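Local atomic coordinates of hypothetical protein (Porphyromonas gingivalis W83, PDB entry 2P3P), a protein that is of unknown function but belongs to the DUF3256 family, can bind a magnesium ion and is probably attached to a membrane. Residues G76-R81 with I92-T97; Q124-E129 with S153-S158; T165-Q170 with P192-W197. One frame throughout, in Å; residues are numbered along the deposited sequence.

The three contacts follow one another along the chain and span two antiparallel sheets, with contact 2 touching both of the others. Contact 1 is a hairpin inside the larger sheet, and contact 3 pairs the two inner strands of the smaller one; their centres lie about 14 Å apart and their nearest atoms about 6 Å. In contact 2, strand 155-159 is hydrogen-bonded to strand 165-170 of contact 3, with Gln156 N 2.8 Å from Arg169 O, and packs on contact 1, where Val157 CG1 is 3.9 Å from Val95 CG1. Ser149 is a magnesium-binding residue, although no ion is bound to this chain here; its side chain is about 9 Å from that of Ser153.

Contact 1. Residues G76-R81 with I92-T97; sequences GEVFMR and ICVVTT
Glu77 and Thr97 pair through two backbone hydrogen bonds, Glu77 N to Thr97 O and Thr97 N to Glu77 O, and their side chains are linked by a water. That water donates to Glu77 OE1 at 2.8 Å and to the backbone O of Val95, and it accepts from Thr97 OG1 at 2.6 Å. Val95 O therefore serves two donors, the water and Phe79 N. The second carboxylate oxygen, Glu77 OE2, forms a salt bridge with Arg69, and Thr97 OG1 is also hydrogen-bonded to Ser105 OG. These segments belong to the antiparallel beta hairpin of strands 77-84 and 90-98, at the middle of a larger sheet. Phe79 with Val95 and Arg81 with Cys93 are likewise hydrogen-bonded pairs; the bond from Cys93 N to Arg81 O, 2.9 Å long, is almost straight at 176°. In the non-hydrogen-bonded pairs between them, N-H and C=O groups face outward: Val78 and Met80 bond to Ile70 and Ile68, while Val94 and Thr96 bond to Asp108 and Arg106. On the face bearing these residues, Val78 CG1 and Val94 CG1, each opposite its backbone N (chi1 172° and -174°), meet at 3.5 Å, and Val94 CG2 lies against Met80 CB at 3.8 Å. On the other face Phe79, Arg81 and Cys93 touch Leu159 and Val95 touches Val157, both from the smaller sheet; Arg81 NE donates to Asn66 O.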
loop_
_atom_site.group_PDB
_atom_site.type_symbol
_atom_site.label_atom_id
_atom_site.label_comp_id
_atom_site.label_asym_id
_atom_site.label_seq_id
_atom_site.Cartn_x
_atom_site.Cartn_y
_atom_site.Cartn_z
ATOM N N GLY A 76 -6.184 -4.536 -7.915
ATOM C CA GLY A 76 -6.592 -4.207 -6.565
ATOM C C GLY A 76 -6.529 -2.701 -6.319
ATOM O O GLY A 76 -6.852 -1.906 -7.209
ATOM N N GLU A 77 -6.183 -2.338 -5.093
ATOM C CA GLU A 77 -6.093 -0.932 -4.669
ATOM C C GLU A 77 -4.727 -0.338 -4.984
ATOM O O GLU A 77 -3.708 -0.947 -4.693
ATOM C CB GLU A 77 -6.297 -0.829 -3.164
ATOM C CG GLU A 77 -6.166 0.576 -2.669
ATOM C CD GLU A 77 -6.430 0.687 -1.201
ATOM O OE1 GLU A 77 -5.498 0.322 -0.431
ATOM O OE2 GLU A 77 -7.531 1.129 -0.839
ATOM N N VAL A 78 -4.725 0.884 -5.516
ATOM C CA VAL A 78 -3.523 1.702 -5.674
ATOM C C VAL A 78 -3.709 2.975 -4.877
ATOM O O VAL A 78 -4.677 3.729 -5.104
ATOM C CB VAL A 78 -3.302 2.054 -7.177
ATOM C CG1 VAL A 78 -2.124 3.119 -7.381
ATOM C CG2 VAL A 78 -3.149 0.836 -8.012
ATOM N N PHE A 79 -2.780 3.209 -3.942
ATOM C CA PHE A 79 -2.839 4.365 -3.074
ATOM C C PHE A 79 -1.505 5.082 -3.243
ATOM O O PHE A 79 -0.469 4.462 -3.148
ATOM C CB PHE A 79 -3.060 3.946 -1.638
ATOM C CG PHE A 79 -3.159 5.087 -0.700
ATOM C CD1 PHE A 79 -4.375 5.768 -0.555
ATOM C CD2 PHE A 79 -2.057 5.505 0.029
ATOM C CE1 PHE A 79 -4.493 6.864 0.343
ATOM C CE2 PHE A 79 -2.172 6.593 0.923
ATOM C CZ PHE A 79 -3.376 7.275 1.058
HETATM N N MSE A 80 -1.544 6.359 -3.559
HETATM C CA MSE A 80 -0.300 7.070 -3.808
HETATM C C MSE A 80 -0.296 8.420 -3.151
HETATM O O MSE A 80 -1.356 9.086 -2.989
HETATM C CB MSE A 80 -0.041 7.244 -5.314
HETATM C CG MSE A 80 -0.982 8.165 -5.974
HETATM SE SE MSE A 80 -0.534 8.443 -7.884
HETATM C CE MSE A 80 -1.025 6.695 -8.489
ATOM N N ARG A 81 0.908 8.822 -2.766
ATOM C CA ARG A 81 1.141 10.068 -2.018
ATOM C C ARG A 81 2.543 10.546 -2.322
ATOM O O ARG A 81 3.377 9.728 -2.645
ATOM C CB ARG A 81 1.062 9.839 -0.515
ATOM C CG ARG A 81 -0.314 9.579 0.000
ATOM C CD ARG A 81 -0.433 9.870 1.480
ATOM N NE ARG A 81 -0.296 11.297 1.744
ATOM C CZ ARG A 81 0.117 11.789 2.895
ATOM N NH1 ARG A 81 0.496 10.977 3.862
ATOM N NH2 ARG A 81 0.196 13.099 3.053
ATOM N N ILE A 92 7.550 9.905 -4.860
ATOM C CA ILE A 92 6.178 9.334 -4.920
ATOM C C ILE A 92 6.199 7.916 -4.316
ATOM O O ILE A 92 7.002 7.091 -4.713
ATOM C CB ILE A 92 5.659 9.241 -6.386
ATOM C CG1 ILE A 92 5.804 10.597 -7.097
ATOM C CG2 ILE A 92 4.157 8.753 -6.415
ATOM C CD1 ILE A 92 5.595 10.578 -8.559
ATOM N N CYS A 93 5.275 7.663 -3.387
ATOM C CA CYS A 93 5.133 6.372 -2.747
ATOM C C CYS A 93 3.803 5.808 -3.174
ATOM O O CYS A 93 2.768 6.492 -3.041
ATOM C CB CYS A 93 5.161 6.534 -1.222
ATOM S SG CYS A 93 4.927 4.931 -0.321
ATOM N N VAL A 94 3.811 4.580 -3.720
ATOM C CA VAL A 94 2.596 4.006 -4.263
ATOM C C VAL A 94 2.486 2.664 -3.591
ATOM O O VAL A 94 3.451 1.904 -3.562
ATOM C CB VAL A 94 2.596 3.855 -5.819
ATOM C CG1 VAL A 94 1.218 3.383 -6.328
ATOM C CG2 VAL A 94 2.946 5.155 -6.497
ATOM N N VAL A 95 1.324 2.400 -3.008
ATOM C CA VAL A 95 1.087 1.146 -2.318
ATOM C C VAL A 95 -0.035 0.460 -3.084
ATOM O O VAL A 95 -1.145 1.001 -3.217
ATOM C CB VAL A 95 0.683 1.341 -0.810
ATOM C CG1 VAL A 95 0.496 -0.015 -0.123
ATOM C CG2 VAL A 95 1.683 2.172 -0.060
ATOM N N THR A 96 0.263 -0.725 -3.586
ATOM C CA THR A 96 -0.680 -1.450 -4.441
ATOM C C THR A 96 -0.995 -2.756 -3.746
ATOM O O THR A 96 -0.071 -3.553 -3.454
ATOM C CB THR A 96 -0.130 -1.713 -5.846
ATOM O OG1 THR A 96 0.277 -0.493 -6.474
ATOM C CG2 THR A 96 -1.214 -2.407 -6.719
ATOM N N THR A 97 -2.279 -2.983 -3.484
ATOM C CA THR A 97 -2.727 -4.056 -2.634
ATOM C C THR A 97 -3.776 -4.906 -3.326
ATOM O O THR A 97 -4.901 -4.432 -3.625
ATOM C CB THR A 97 -3.341 -3.523 -1.291
ATOM O OG1 THR A 97 -2.438 -2.649 -0.615
ATOM C CG2 THR A 97 -3.703 -4.693 -0.392
HETATM O O HOH W 1 -2.837 -0.101 -1.071
#

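Contact 2. Residues Q124-E129 with S153-S158; sequences QQPRIE and SYMQVS
The selenomethionine side chain of Met155 fits against Pro126 and the neighbouring backbone, and this is the tightly packed part of the contact. With its chain extended beyond CG (chi2 165°, chi3 -165°), Met155 carries CE to 3.3 Å from Pro126 O, while CE lies 3.9 Å from Ile128 N. Met155 SE passes Pro126 CG at 4.0 Å, the two side chains running in opposite directions. Beside them, Ile128 CB rests 3.7 Å from Ser153 OG, whose hydrogen bond goes to Leu150 O. Phe131 and, from the adjoining strand, Ile168 also touch Met155, which begins the outer strand 155-159 of the smaller sheet. The looser side belongs to the exposed Gln125. Its chain bends at chi2 (79°) and brings NE2 to 3.6 Å from Met155 SE. The same NE2 donates to a water at 2.9 Å, and that water donates in turn to Met155 O; OE1 is taken by Trp123 NE1. With a single water providing the polar link, the two segments are probably held together mainly by van der Waals contact of the SE-CE end, with the methyl also set against a carbonyl oxygen, so the contact depends on shape more than on directed bonds.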
loop_
_atom_site.group_PDB
_atom_site.type_symbol
_atom_site.label_atom_id
_atom_site.label_comp_id
_atom_site.label_asym_id
_atom_site.label_seq_id
_atom_site.Cartn_x
_atom_site.Cartn_y
_atom_site.Cartn_z
ATOM N N GLN A 124 12.083 -1.551 4.452
ATOM C CA GLN A 124 12.479 -2.940 4.646
ATOM C C GLN A 124 11.255 -3.736 5.105
ATOM O O GLN A 124 10.754 -3.517 6.201
ATOM C CB GLN A 124 13.591 -3.076 5.709
ATOM C CG GLN A 124 14.023 -4.477 6.008
ATOM C CD GLN A 124 15.203 -4.567 7.019
ATOM O OE1 GLN A 124 15.936 -3.575 7.263
ATOM N NE2 GLN A 124 15.418 -5.763 7.562
ATOM N N GLN A 125 10.832 -4.713 4.322
ATOM C CA GLN A 125 9.653 -5.512 4.685
ATOM C C GLN A 125 9.926 -6.257 6.012
ATOM O O GLN A 125 10.955 -6.896 6.157
ATOM C CB GLN A 125 9.343 -6.543 3.586
ATOM C CG GLN A 125 8.059 -7.331 3.746
ATOM C CD GLN A 125 6.807 -6.562 3.327
ATOM O OE1 GLN A 125 6.809 -5.355 3.320
ATOM N NE2 GLN A 125 5.730 -7.270 3.024
ATOM N N PRO A 126 9.028 -6.134 6.993
ATOM C CA PRO A 126 9.254 -6.915 8.212
ATOM C C PRO A 126 9.168 -8.415 7.968
ATOM O O PRO A 126 8.584 -8.825 6.960
ATOM C CB PRO A 126 8.137 -6.462 9.152
ATOM C CG PRO A 126 7.113 -5.815 8.327
ATOM C CD PRO A 126 7.792 -5.326 7.051
ATOM N N ARG A 127 9.849 -9.182 8.827
ATOM C CA ARG A 127 9.755 -10.643 8.867
ATOM C C ARG A 127 8.493 -11.016 9.609
ATOM O O ARG A 127 7.986 -10.228 10.424
ATOM C CB ARG A 127 10.955 -11.273 9.592
ATOM C CG ARG A 127 12.302 -11.028 8.918
ATOM C CD ARG A 127 13.493 -11.514 9.750
ATOM N NE ARG A 127 13.319 -12.885 10.237
ATOM C CZ ARG A 127 14.299 -13.687 10.645
ATOM N NH1 ARG A 127 14.003 -14.901 11.069
ATOM N NH2 ARG A 127 15.567 -13.295 10.610
ATOM N N ILE A 128 8.010 -12.233 9.380
ATOM C CA ILE A 128 6.793 -12.638 10.067
ATOM C C ILE A 128 7.031 -12.648 11.590
ATOM O O ILE A 128 6.087 -12.474 12.369
ATOM C CB ILE A 128 6.245 -13.994 9.558
ATOM C CG1 ILE A 128 4.817 -14.233 10.049
ATOM C CG2 ILE A 128 7.162 -15.179 10.004
ATOM C CD1 ILE A 128 3.790 -13.177 9.647
ATOM N N GLU A 129 8.280 -12.843 12.042
ATOM C CA GLU A 129 8.535 -12.930 13.478
ATOM C C GLU A 129 8.291 -11.618 14.196
ATOM O O GLU A 129 8.082 -11.608 15.424
ATOM C CB GLU A 129 9.955 -13.466 13.813
ATOM C CG GLU A 129 11.126 -12.521 13.448
ATOM C CD GLU A 129 12.477 -12.977 13.993
ATOM O OE1 GLU A 129 12.566 -14.017 14.727
ATOM O OE2 GLU A 129 13.463 -12.268 13.699
ATOM N N SER A 153 4.248 -15.040 3.612
ATOM C CA SER A 153 3.904 -14.182 4.707
ATOM C C SER A 153 3.180 -12.942 4.179
ATOM O O SER A 153 3.703 -11.830 4.214
ATOM C CB SER A 153 5.141 -13.811 5.501
ATOM O OG SER A 153 5.798 -14.972 5.975
ATOM N N TYR A 154 1.929 -13.135 3.787
ATOM C CA TYR A 154 1.108 -12.033 3.271
ATOM C C TYR A 154 1.001 -10.929 4.299
ATOM O O TYR A 154 0.844 -11.177 5.500
ATOM C CB TYR A 154 -0.283 -12.520 2.853
ATOM C CG TYR A 154 -0.286 -13.693 1.901
ATOM C CD1 TYR A 154 0.097 -13.526 0.590
ATOM C CD2 TYR A 154 -0.690 -14.965 2.309
ATOM C CE1 TYR A 154 0.096 -14.576 -0.310
ATOM C CE2 TYR A 154 -0.680 -16.041 1.404
ATOM C CZ TYR A 154 -0.300 -15.829 0.098
ATOM O OH TYR A 154 -0.283 -16.854 -0.854
HETATM N N MSE A 155 1.136 -9.700 3.826
HETATM C CA MSE A 155 0.989 -8.522 4.669
HETATM C C MSE A 155 0.308 -7.400 3.886
HETATM O O MSE A 155 0.598 -7.148 2.705
HETATM C CB MSE A 155 2.345 -8.029 5.232
HETATM C CG MSE A 155 3.083 -9.057 6.090
HETATM SE SE MSE A 155 4.938 -8.541 6.345
HETATM C CE MSE A 155 5.676 -10.281 7.007
ATOM N N GLN A 156 -0.632 -6.744 4.551
ATOM C CA GLN A 156 -1.363 -5.624 3.979
ATOM C C GLN A 156 -0.885 -4.308 4.604
ATOM O O GLN A 156 -0.865 -4.136 5.835
ATOM C CB GLN A 156 -2.875 -5.785 4.244
ATOM C CG GLN A 156 -3.700 -4.643 3.637
ATOM C CD GLN A 156 -5.189 -4.900 3.703
ATOM O OE1 GLN A 156 -5.655 -5.804 4.434
ATOM N NE2 GLN A 156 -5.938 -4.073 3.024
ATOM N N VAL A 157 -0.491 -3.385 3.742
ATOM C CA VAL A 157 -0.068 -2.079 4.153
ATOM C C VAL A 157 -1.148 -1.005 3.950
ATOM O O VAL A 157 -1.834 -1.000 2.939
ATOM C CB VAL A 157 1.142 -1.700 3.319
ATOM C CG1 VAL A 157 1.570 -0.269 3.592
ATOM C CG2 VAL A 157 2.315 -2.723 3.586
ATOM N N SER A 158 -1.239 -0.102 4.921
ATOM C CA SER A 158 -2.051 1.134 4.813
ATOM C C SER A 158 -1.181 2.369 5.088
ATOM O O SER A 158 -0.778 2.611 6.216
ATOM C CB SER A 158 -3.179 1.125 5.826
ATOM O OG SER A 158 -4.082 2.193 5.556
HETATM O O HOH W 2 3.166 -6.258 2.083
#

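Contact 3. Residues T165-Q170 with P192-W197; sequences TLSIRQ and PLVYRW
The Tyr195 ring and the Arg169 guanidinium are the flat groups that meet the neighbouring strand. Leu166 CD1 and Ile168 CG2 approach the Tyr195 ring obliquely; the latter reaches CE2 at 3.8 Å. Trp123 stacks with the same ring edge-to-face. Pro192 CG lies over one face of the Arg169 guanidinium. Leu166 and Tyr195 extend side by side, with Leu166 CD1 4.0 Å from Tyr195 CB. In the leucine, chi1 (72°) sets CG between backbone N and carbonyl carbon, and chi2 then turns CD1 toward Tyr195. Ile168 CG2 adopts the equivalent position and reaches Leu193 CB as well. These four residues, Leu166, Ile168, Leu193 and Tyr195, form the buried face, whereas Thr165, Ser167, Val194 and Arg196 lie on the more exposed one. There Thr165 CG2 meets the aliphatic Arg196 CG at 3.8 Å. Ser167 OG comes within 3.1 Å of Pro192 CB, a close polar-to-carbon approach. The strands run antiparallel, with their segment axes 4.7 Å apart at an angle of 156°. Leu166 with Tyr195 and Ile168 with Leu193 are the hydrogen-bonded pairs; Tyr195 N donates to Leu166 O at 2.9 Å and 172°. Strand 155-159 lies beyond segment 165-170 and strand 202-204 beyond segment 192-197, making these the inner strands of the smaller sheet. Backbone hydrogen bonds between Ser158 N and Ser167 O, and between Val194 and Gln205, extend the pairing outward. With the N-H and C=O groups of Leu166, Tyr195, Ile168 and Leu193 all bonded across the strands, the register is set by the backbone, while the side chains add apolar contact on the buried face and mostly carbon contacts on the exposed one.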
loop_
_atom_site.group_PDB
_atom_site.type_symbol
_atom_site.label_atom_id
_atom_site.label_comp_id
_atom_site.label_asym_id
_atom_site.label_seq_id
_atom_site.Cartn_x
_atom_site.Cartn_y
_atom_site.Cartn_z
ATOM N N THR A 165 3.200 8.332 7.859
ATOM C CA THR A 165 3.235 7.107 8.625
ATOM C C THR A 165 2.462 6.042 7.856
ATOM O O THR A 165 1.584 6.361 7.039
ATOM C CB THR A 165 2.624 7.301 10.043
ATOM O OG1 THR A 165 1.216 7.612 9.969
ATOM C CG2 THR A 165 3.342 8.421 10.816
ATOM N N LEU A 166 2.761 4.785 8.161
ATOM C CA LEU A 166 2.060 3.624 7.582
ATOM C C LEU A 166 1.961 2.559 8.637
ATOM O O LEU A 166 2.762 2.558 9.591
ATOM C CB LEU A 166 2.752 3.083 6.328
ATOM C CG LEU A 166 4.083 2.319 6.370
ATOM C CD1 LEU A 166 3.967 0.925 6.964
ATOM C CD2 LEU A 166 4.655 2.207 4.916
ATOM N N SER A 167 0.967 1.680 8.465
ATOM C CA SER A 167 0.728 0.548 9.314
ATOM C C SER A 167 0.714 -0.699 8.431
ATOM O O SER A 167 0.299 -0.654 7.268
ATOM C CB SER A 167 -0.613 0.752 10.030
ATOM O OG SER A 167 -0.898 -0.238 10.966
ATOM N N ILE A 168 1.255 -1.794 8.932
ATOM C CA ILE A 168 1.297 -3.046 8.169
ATOM C C ILE A 168 0.816 -4.175 9.058
ATOM O O ILE A 168 1.274 -4.309 10.199
ATOM C CB ILE A 168 2.713 -3.296 7.555
ATOM C CG1 ILE A 168 2.736 -4.532 6.615
ATOM C CG2 ILE A 168 3.821 -3.310 8.687
ATOM C CD1 ILE A 168 4.095 -4.701 5.897
ATOM N N ARG A 169 -0.085 -4.995 8.522
ATOM C CA ARG A 169 -0.722 -6.071 9.249
ATOM C C ARG A 169 -0.409 -7.360 8.496
ATOM O O ARG A 169 -0.449 -7.376 7.255
ATOM C CB ARG A 169 -2.240 -5.871 9.364
ATOM C CG ARG A 169 -2.988 -5.853 8.062
ATOM C CD ARG A 169 -4.484 -5.533 8.191
ATOM N NE ARG A 169 -4.731 -4.224 8.810
ATOM C CZ ARG A 169 -5.799 -3.938 9.562
ATOM N NH1 ARG A 169 -6.743 -4.838 9.778
ATOM N NH2 ARG A 169 -5.940 -2.740 10.084
ATOM N N GLN A 170 -0.017 -8.397 9.233
ATOM C CA GLN A 170 0.064 -9.720 8.645
ATOM C C GLN A 170 -1.336 -10.224 8.346
ATOM O O GLN A 170 -2.281 -10.035 9.118
ATOM C CB GLN A 170 0.933 -10.716 9.464
ATOM C CG GLN A 170 0.476 -11.030 10.916
ATOM C CD GLN A 170 -0.652 -12.042 10.973
ATOM O OE1 GLN A 170 -0.890 -12.758 10.007
ATOM N NE2 GLN A 170 -1.404 -12.031 12.057
ATOM N N PRO A 192 -1.277 -4.569 14.076
ATOM C CA PRO A 192 -0.419 -4.004 13.011
ATOM C C PRO A 192 0.805 -3.351 13.545
ATOM O O PRO A 192 0.764 -2.870 14.676
ATOM C CB PRO A 192 -1.340 -2.957 12.363
ATOM C CG PRO A 192 -2.705 -3.381 12.725
ATOM C CD PRO A 192 -2.592 -3.895 14.107
ATOM N N LEU A 193 1.876 -3.321 12.741
ATOM C CA LEU A 193 3.121 -2.601 13.090
ATOM C C LEU A 193 3.125 -1.232 12.428
ATOM O O LEU A 193 2.806 -1.130 11.266
ATOM C CB LEU A 193 4.364 -3.366 12.598
ATOM C CG LEU A 193 4.399 -4.862 12.984
ATOM C CD1 LEU A 193 5.549 -5.587 12.277
ATOM C CD2 LEU A 193 4.446 -5.063 14.478
ATOM N N VAL A 194 3.551 -0.207 13.149
ATOM C CA VAL A 194 3.578 1.154 12.635
ATOM C C VAL A 194 5.012 1.648 12.361
ATOM O O VAL A 194 5.920 1.427 13.174
ATOM C CB VAL A 194 2.884 2.117 13.627
ATOM C CG1 VAL A 194 2.961 3.594 13.150
ATOM C CG2 VAL A 194 1.429 1.695 13.842
ATOM N N TYR A 195 5.138 2.375 11.240
ATOM C CA TYR A 195 6.370 2.971 10.740
ATOM C C TYR A 195 6.117 4.460 10.439
ATOM O O TYR A 195 5.029 4.878 10.030
ATOM C CB TYR A 195 6.785 2.236 9.453
ATOM C CG TYR A 195 7.337 0.818 9.622
ATOM C CD1 TYR A 195 8.693 0.584 9.484
ATOM C CD2 TYR A 195 6.490 -0.296 9.829
ATOM C CE1 TYR A 195 9.219 -0.674 9.648
ATOM C CE2 TYR A 195 6.997 -1.573 9.978
ATOM C CZ TYR A 195 8.359 -1.782 9.870
ATOM O OH TYR A 195 8.914 -3.042 10.024
ATOM N N ARG A 196 7.154 5.244 10.621
ATOM C CA ARG A 196 7.094 6.672 10.417
ATOM C C ARG A 196 8.204 7.029 9.428
ATOM O O ARG A 196 9.326 6.527 9.501
ATOM C CB ARG A 196 7.291 7.405 11.754
ATOM C CG ARG A 196 6.993 8.871 11.666
ATOM C CD ARG A 196 6.981 9.539 13.050
ATOM N NE ARG A 196 7.083 10.973 12.853
ATOM C CZ ARG A 196 7.632 11.847 13.705
ATOM N NH1 ARG A 196 8.147 11.455 14.873
ATOM N NH2 ARG A 196 7.658 13.146 13.388
ATOM N N TRP A 197 7.873 7.898 8.494
ATOM C CA TRP A 197 8.834 8.425 7.529
ATOM C C TRP A 197 9.707 9.466 8.217
ATOM O O TRP A 197 9.218 10.490 8.720
ATOM C CB TRP A 197 8.078 9.051 6.388
ATOM C CG TRP A 197 8.894 9.541 5.238
ATOM C CD1 TRP A 197 9.174 10.822 4.943
ATOM C CD2 TRP A 197 9.469 8.751 4.180
ATOM N NE1 TRP A 197 9.878 10.892 3.783
ATOM C CE2 TRP A 197 10.057 9.639 3.281
ATOM C CE3 TRP A 197 9.485 7.395 3.891
ATOM C CZ2 TRP A 197 10.729 9.207 2.120
ATOM C CZ3 TRP A 197 10.162 6.963 2.746
ATOM C CH2 TRP A 197 10.767 7.865 1.889
#